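Local coordinates for lytic Polysaccharide Monooxygenase (Phytophthora infestans, PDB 6Z5Y), which binds copper and, as a secreted lytic polysaccharide monooxygenase of a plant pathogen, probably cleaves plant cell-wall pectin by oxidation during infection, at residues H1-A13 with P83-H96. Sequence-based numbering, arbitrary orientation.
Sequences HGYIAKPAPSWKA and PSDGTATFSRGIVH. With CU (copper (II) ion), chain C.
His1 and His96 meet at the copper ion and form the histidine brace of lytic polysaccharide monooxygenases, here in the copper-binding, probably catalytic, part of a longer secreted protein. The amino group and ND1 of His1 chelate the metal, which is why the mature chain must begin with histidine; the third nitrogen, His96 NE2, binds copper at 1.9 Å. His1 N and His96 NE2 lie only 3.1 Å apart because both are ligands, not because they hydrogen-bond. Tyr164 completes the metal site.

Next to the brace, one water donates to the carbonyls of His1 and Gly93 and accepts from Val95 N, tying the N-terminus to the loop that carries His96.

Backbone bonds join strands 4-6 and 88-90 as an antiparallel pair. A classic beta bulge shifts the register by one: Thr89 O accepts from both Ala5 N (2.8 Å) and Lys6 N (3.2 Å), while Thr89 N returns a bond to Lys6 O.

Ser91 serves Tyr3 twice. With OG between its backbone N and carbonyl carbon (chi1 66°), Ser91 OG accepts the N-H of Tyr3 (N to OG 3.1 Å), and CB sits over the centre of the phenol ring, a CH-pi contact of 3.5 Å to the centroid. Trp11 CZ2 lies over the opposite face, toward the rim, and Tyr3 OH bonds to Lys15.

Tyr3 N lies over one face of the Phe90 ring, toward its rim. A side chain at Gly2 would run into that ring, and its backbone angles would jam one against the carbonyl of His1. Pro7 CD, after a cis peptide, packs on Pro83 CD.

Strand 88-90 lies between 4-6 and 129-130, and Ile4 reaches Phe147 and Ile168 of the long strands 143-155 and 158-170.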
loop_
_atom_site.group_PDB
_atom_site.type_symbol
_atom_site.label_atom_id
_atom_site.label_comp_id
_atom_site.label_asym_id
_atom_site.label_seq_id
_atom_site.Cartn_x
_atom_site.Cartn_y
_atom_site.Cartn_z
ATOM N N HIS A 1 -5.789 1.022 8.602
ATOM C CA HIS A 1 -5.038 2.248 8.844
ATOM C C HIS A 1 -3.538 1.977 8.912
ATOM O O HIS A 1 -3.103 0.854 9.216
ATOM C CB HIS A 1 -5.551 2.954 10.079
ATOM C CG HIS A 1 -6.905 3.573 9.838
ATOM N ND1 HIS A 1 -8.017 2.820 9.450
ATOM C CD2 HIS A 1 -7.316 4.857 9.875
ATOM C CE1 HIS A 1 -9.048 3.630 9.310
ATOM N NE2 HIS A 1 -8.649 4.885 9.578
ATOM N N GLY A 2 -2.771 3.012 8.699
ATOM C CA GLY A 2 -1.321 2.924 8.804
ATOM C C GLY A 2 -0.625 3.540 7.612
ATOM O O GLY A 2 -1.217 3.746 6.553
ATOM N N TYR A 3 0.674 3.767 7.782
ATOM C CA TYR A 3 1.561 4.304 6.746
ATOM C C TYR A 3 2.898 3.584 6.896
ATOM O O TYR A 3 3.270 3.181 8.014
ATOM C CB TYR A 3 1.700 5.840 6.838
ATOM C CG TYR A 3 2.142 6.354 8.180
ATOM C CD1 TYR A 3 1.204 6.608 9.178
ATOM C CD2 TYR A 3 3.472 6.535 8.503
ATOM C CE1 TYR A 3 1.582 7.006 10.451
ATOM C CE2 TYR A 3 3.855 6.963 9.759
ATOM C CZ TYR A 3 2.910 7.178 10.729
ATOM O OH TYR A 3 3.263 7.508 12.003
ATOM N N ILE A 4 3.689 3.586 5.841
ATOM C CA ILE A 4 5.094 3.173 5.997
ATOM C C ILE A 4 5.806 4.248 6.802
ATOM O O ILE A 4 5.804 5.437 6.418
ATOM C CB ILE A 4 5.756 2.900 4.649
ATOM C CG1 ILE A 4 5.173 1.625 4.050
ATOM C CG2 ILE A 4 7.269 2.824 4.808
ATOM C CD1 ILE A 4 5.805 1.218 2.748
ATOM N N ALA A 5 6.384 3.833 7.911
ATOM C CA ALA A 5 7.037 4.733 8.862
ATOM C C ALA A 5 8.551 4.752 8.697
ATOM O O ALA A 5 9.171 5.760 9.085
ATOM C CB ALA A 5 6.668 4.348 10.264
ATOM N N LYS A 6 9.138 3.697 8.200
ATOM C CA LYS A 6 10.576 3.600 7.934
ATOM C C LYS A 6 10.706 2.911 6.597
ATOM O O LYS A 6 10.246 1.794 6.454
ATOM C CB LYS A 6 11.210 2.786 9.043
ATOM C CG LYS A 6 12.704 2.860 9.089
ATOM C CD LYS A 6 13.276 2.172 10.296
ATOM C CE LYS A 6 14.763 2.372 10.413
ATOM N NZ LYS A 6 15.321 1.472 11.439
ATOM N N PRO A 7 11.286 3.547 5.582
ATOM C CA PRO A 7 11.825 4.915 5.606
ATOM C C PRO A 7 10.736 5.955 5.876
ATOM O O PRO A 7 9.556 5.728 5.604
ATOM C CB PRO A 7 12.428 5.060 4.208
ATOM C CG PRO A 7 11.626 4.127 3.367
ATOM C CD PRO A 7 11.337 2.944 4.254
ATOM N N ALA A 8 11.150 7.085 6.429
ATOM C CA ALA A 8 10.180 8.042 6.967
ATOM C C ALA A 8 9.562 8.876 5.868
ATOM O O ALA A 8 10.255 9.559 5.103
ATOM C CB ALA A 8 10.855 8.941 7.951
ATOM N N PRO A 9 8.227 8.958 5.847
ATOM C CA PRO A 9 7.516 9.869 4.968
ATOM C C PRO A 9 7.577 11.312 5.474
ATOM O O PRO A 9 7.807 11.547 6.641
ATOM C CB PRO A 9 6.076 9.377 5.096
ATOM C CG PRO A 9 5.988 8.867 6.533
ATOM C CD PRO A 9 7.335 8.260 6.788
ATOM N N SER A 10 7.301 12.189 4.533
ATOM C CA SER A 10 6.977 13.595 4.797
ATOM C C SER A 10 5.498 13.778 4.520
ATOM O O SER A 10 4.910 12.994 3.778
ATOM C CB SER A 10 7.826 14.525 3.939
ATOM O OG SER A 10 9.221 14.325 4.169
ATOM N N TRP A 11 4.933 14.856 5.028
ATOM C CA TRP A 11 3.477 15.059 4.974
ATOM C C TRP A 11 3.165 16.378 4.282
ATOM O O TRP A 11 3.844 17.384 4.529
ATOM C CB TRP A 11 2.870 15.001 6.375
ATOM C CG TRP A 11 3.204 13.697 7.026
ATOM C CD1 TRP A 11 4.244 13.409 7.860
ATOM C CD2 TRP A 11 2.540 12.444 6.805
ATOM N NE1 TRP A 11 4.254 12.071 8.178
ATOM C CE2 TRP A 11 3.205 11.457 7.564
ATOM C CE3 TRP A 11 1.412 12.077 6.079
ATOM C CZ2 TRP A 11 2.763 10.149 7.630
ATOM C CZ3 TRP A 11 0.983 10.771 6.155
ATOM C CH2 TRP A 11 1.661 9.806 6.899
ATOM N N LYS A 12 2.096 16.386 3.487
ATOM C CA LYS A 12 1.689 17.615 2.745
ATOM C C LYS A 12 0.869 18.551 3.628
ATOM O O LYS A 12 1.245 19.753 3.717
ATOM C CB LYS A 12 0.827 17.257 1.537
ATOM C CG LYS A 12 1.540 16.621 0.357
ATOM C CD LYS A 12 0.584 16.440 -0.799
ATOM C CE LYS A 12 0.886 15.286 -1.726
ATOM N NZ LYS A 12 -0.340 14.526 -2.055
ATOM N N ALA A 13 -0.217 18.018 4.190
ATOM C CA ALA A 13 -1.311 18.768 4.850
ATOM C C ALA A 13 -1.429 18.321 6.298
ATOM O O ALA A 13 -1.630 19.168 7.156
ATOM C CB ALA A 13 -2.626 18.586 4.129
ATOM N N PRO A 83 16.394 1.963 4.723
ATOM C CA PRO A 83 16.840 1.023 5.756
ATOM C C PRO A 83 17.985 0.155 5.252
ATOM O O PRO A 83 18.060 -0.176 4.085
ATOM C CB PRO A 83 15.585 0.199 6.061
ATOM C CG PRO A 83 14.457 1.174 5.729
ATOM C CD PRO A 83 14.944 1.888 4.501
ATOM N N SER A 84 18.826 -0.299 6.171
ATOM C CA SER A 84 20.026 -1.093 5.841
ATOM C C SER A 84 19.755 -2.595 5.989
ATOM O O SER A 84 20.716 -3.373 5.810
ATOM C CB SER A 84 21.200 -0.681 6.710
ATOM O OG SER A 84 20.914 -0.965 8.045
ATOM N N ASP A 85 18.535 -3.016 6.269
ATOM C CA ASP A 85 18.211 -4.415 6.559
ATOM C C ASP A 85 17.175 -4.985 5.611
ATOM O O ASP A 85 16.535 -5.976 5.954
ATOM C CB ASP A 85 17.801 -4.603 8.012
ATOM C CG ASP A 85 16.497 -3.935 8.346
ATOM O OD1 ASP A 85 15.964 -3.210 7.468
ATOM O OD2 ASP A 85 16.044 -4.135 9.476
ATOM N N GLY A 86 16.989 -4.396 4.434
ATOM C CA GLY A 86 16.100 -5.029 3.456
ATOM C C GLY A 86 14.651 -5.094 3.877
ATOM O O GLY A 86 13.935 -6.010 3.473
ATOM N N THR A 87 14.214 -4.116 4.652
ATOM C CA THR A 87 12.844 -4.040 5.123
ATOM C C THR A 87 12.273 -2.648 4.859
ATOM O O THR A 87 13.004 -1.677 4.638
ATOM C CB THR A 87 12.719 -4.307 6.619
ATOM O OG1 THR A 87 13.263 -3.235 7.399
ATOM C CG2 THR A 87 13.303 -5.641 7.024
ATOM N N ALA A 88 10.952 -2.567 4.968
ATOM C CA ALA A 88 10.224 -1.320 5.251
ATOM C C ALA A 88 9.347 -1.616 6.455
ATOM O O ALA A 88 8.847 -2.728 6.575
ATOM C CB ALA A 88 9.420 -0.841 4.052
ATOM N N THR A 89 9.134 -0.650 7.305
ATOM C CA THR A 89 8.369 -0.880 8.531
ATOM C C THR A 89 7.101 -0.046 8.512
ATOM O O THR A 89 7.159 1.161 8.277
ATOM C CB THR A 89 9.206 -0.544 9.756
ATOM O OG1 THR A 89 10.437 -1.247 9.671
ATOM C CG2 THR A 89 8.521 -0.928 11.035
ATOM N N PHE A 90 5.980 -0.691 8.793
ATOM C CA PHE A 90 4.703 0.013 8.882
ATOM C C PHE A 90 4.609 0.751 10.211
ATOM O O PHE A 90 5.324 0.465 11.189
ATOM C CB PHE A 90 3.554 -0.980 8.725
ATOM C CG PHE A 90 2.319 -0.451 8.027
ATOM C CD1 PHE A 90 2.405 0.277 6.856
ATOM C CD2 PHE A 90 1.073 -0.750 8.536
ATOM C CE1 PHE A 90 1.264 0.682 6.180
ATOM C CE2 PHE A 90 -0.057 -0.376 7.831
ATOM C CZ PHE A 90 0.029 0.354 6.675
ATOM N N SER A 91 3.647 1.653 10.292
ATOM C CA SER A 91 3.491 2.508 11.485
ATOM C C SER A 91 2.810 1.748 12.620
ATOM O O SER A 91 2.880 2.228 13.756
ATOM C CB SER A 91 2.704 3.764 11.147
ATOM O OG SER A 91 1.364 3.439 10.794
ATOM N N ARG A 92 2.189 0.622 12.318
ATOM C CA ARG A 92 1.398 -0.164 13.262
ATOM C C ARG A 92 1.271 -1.539 12.646
ATOM O O ARG A 92 1.884 -1.828 11.589
ATOM C CB ARG A 92 0.042 0.518 13.521
ATOM C CG ARG A 92 -0.777 0.713 12.251
ATOM C CD ARG A 92 -2.250 0.980 12.518
ATOM N NE ARG A 92 -2.425 2.189 13.326
ATOM C CZ ARG A 92 -3.438 2.407 14.158
ATOM N NH1 ARG A 92 -4.408 1.534 14.271
ATOM N NH2 ARG A 92 -3.412 3.499 14.880
ATOM N N GLY A 93 0.481 -2.393 13.267
ATOM C CA GLY A 93 0.119 -3.662 12.652
ATOM C C GLY A 93 -0.912 -3.482 11.574
ATOM O O GLY A 93 -1.574 -2.422 11.505
ATOM N N ILE A 94 -1.092 -4.514 10.784
ATOM C CA ILE A 94 -2.063 -4.482 9.679
ATOM C C ILE A 94 -3.337 -5.231 10.091
ATOM O O ILE A 94 -3.247 -6.423 10.423
ATOM C CB ILE A 94 -1.440 -5.056 8.400
ATOM C CG1 ILE A 94 -0.264 -4.211 7.920
ATOM C CG2 ILE A 94 -2.514 -5.227 7.345
ATOM C CD1 ILE A 94 0.527 -4.854 6.808
ATOM N N VAL A 95 -4.478 -4.538 10.089
ATOM C CA VAL A 95 -5.730 -5.113 10.627
ATOM C C VAL A 95 -6.802 -5.200 9.578
ATOM O O VAL A 95 -7.928 -5.488 9.961
ATOM C CB VAL A 95 -6.269 -4.346 11.859
ATOM C CG1 VAL A 95 -5.244 -4.197 12.951
ATOM C CG2 VAL A 95 -6.892 -3.002 11.463
ATOM N N HIS A 96 -6.506 -4.965 8.303
ATOM C CA HIS A 96 -7.478 -5.194 7.224
ATOM C C HIS A 96 -6.867 -6.119 6.196
ATOM O O HIS A 96 -5.679 -5.980 5.899
ATOM C CB HIS A 96 -7.879 -3.907 6.503
ATOM C CG HIS A 96 -8.194 -2.770 7.416
ATOM N ND1 HIS A 96 -9.210 -2.803 8.344
ATOM C CD2 HIS A 96 -7.669 -1.535 7.490
ATOM C CE1 HIS A 96 -9.240 -1.640 8.980
ATOM N NE2 HIS A 96 -8.324 -0.834 8.466
HETATM CU CU CU C . -7.960 0.974 8.983
HETATM O O HOH W 1 -3.836 -1.587 10.261
#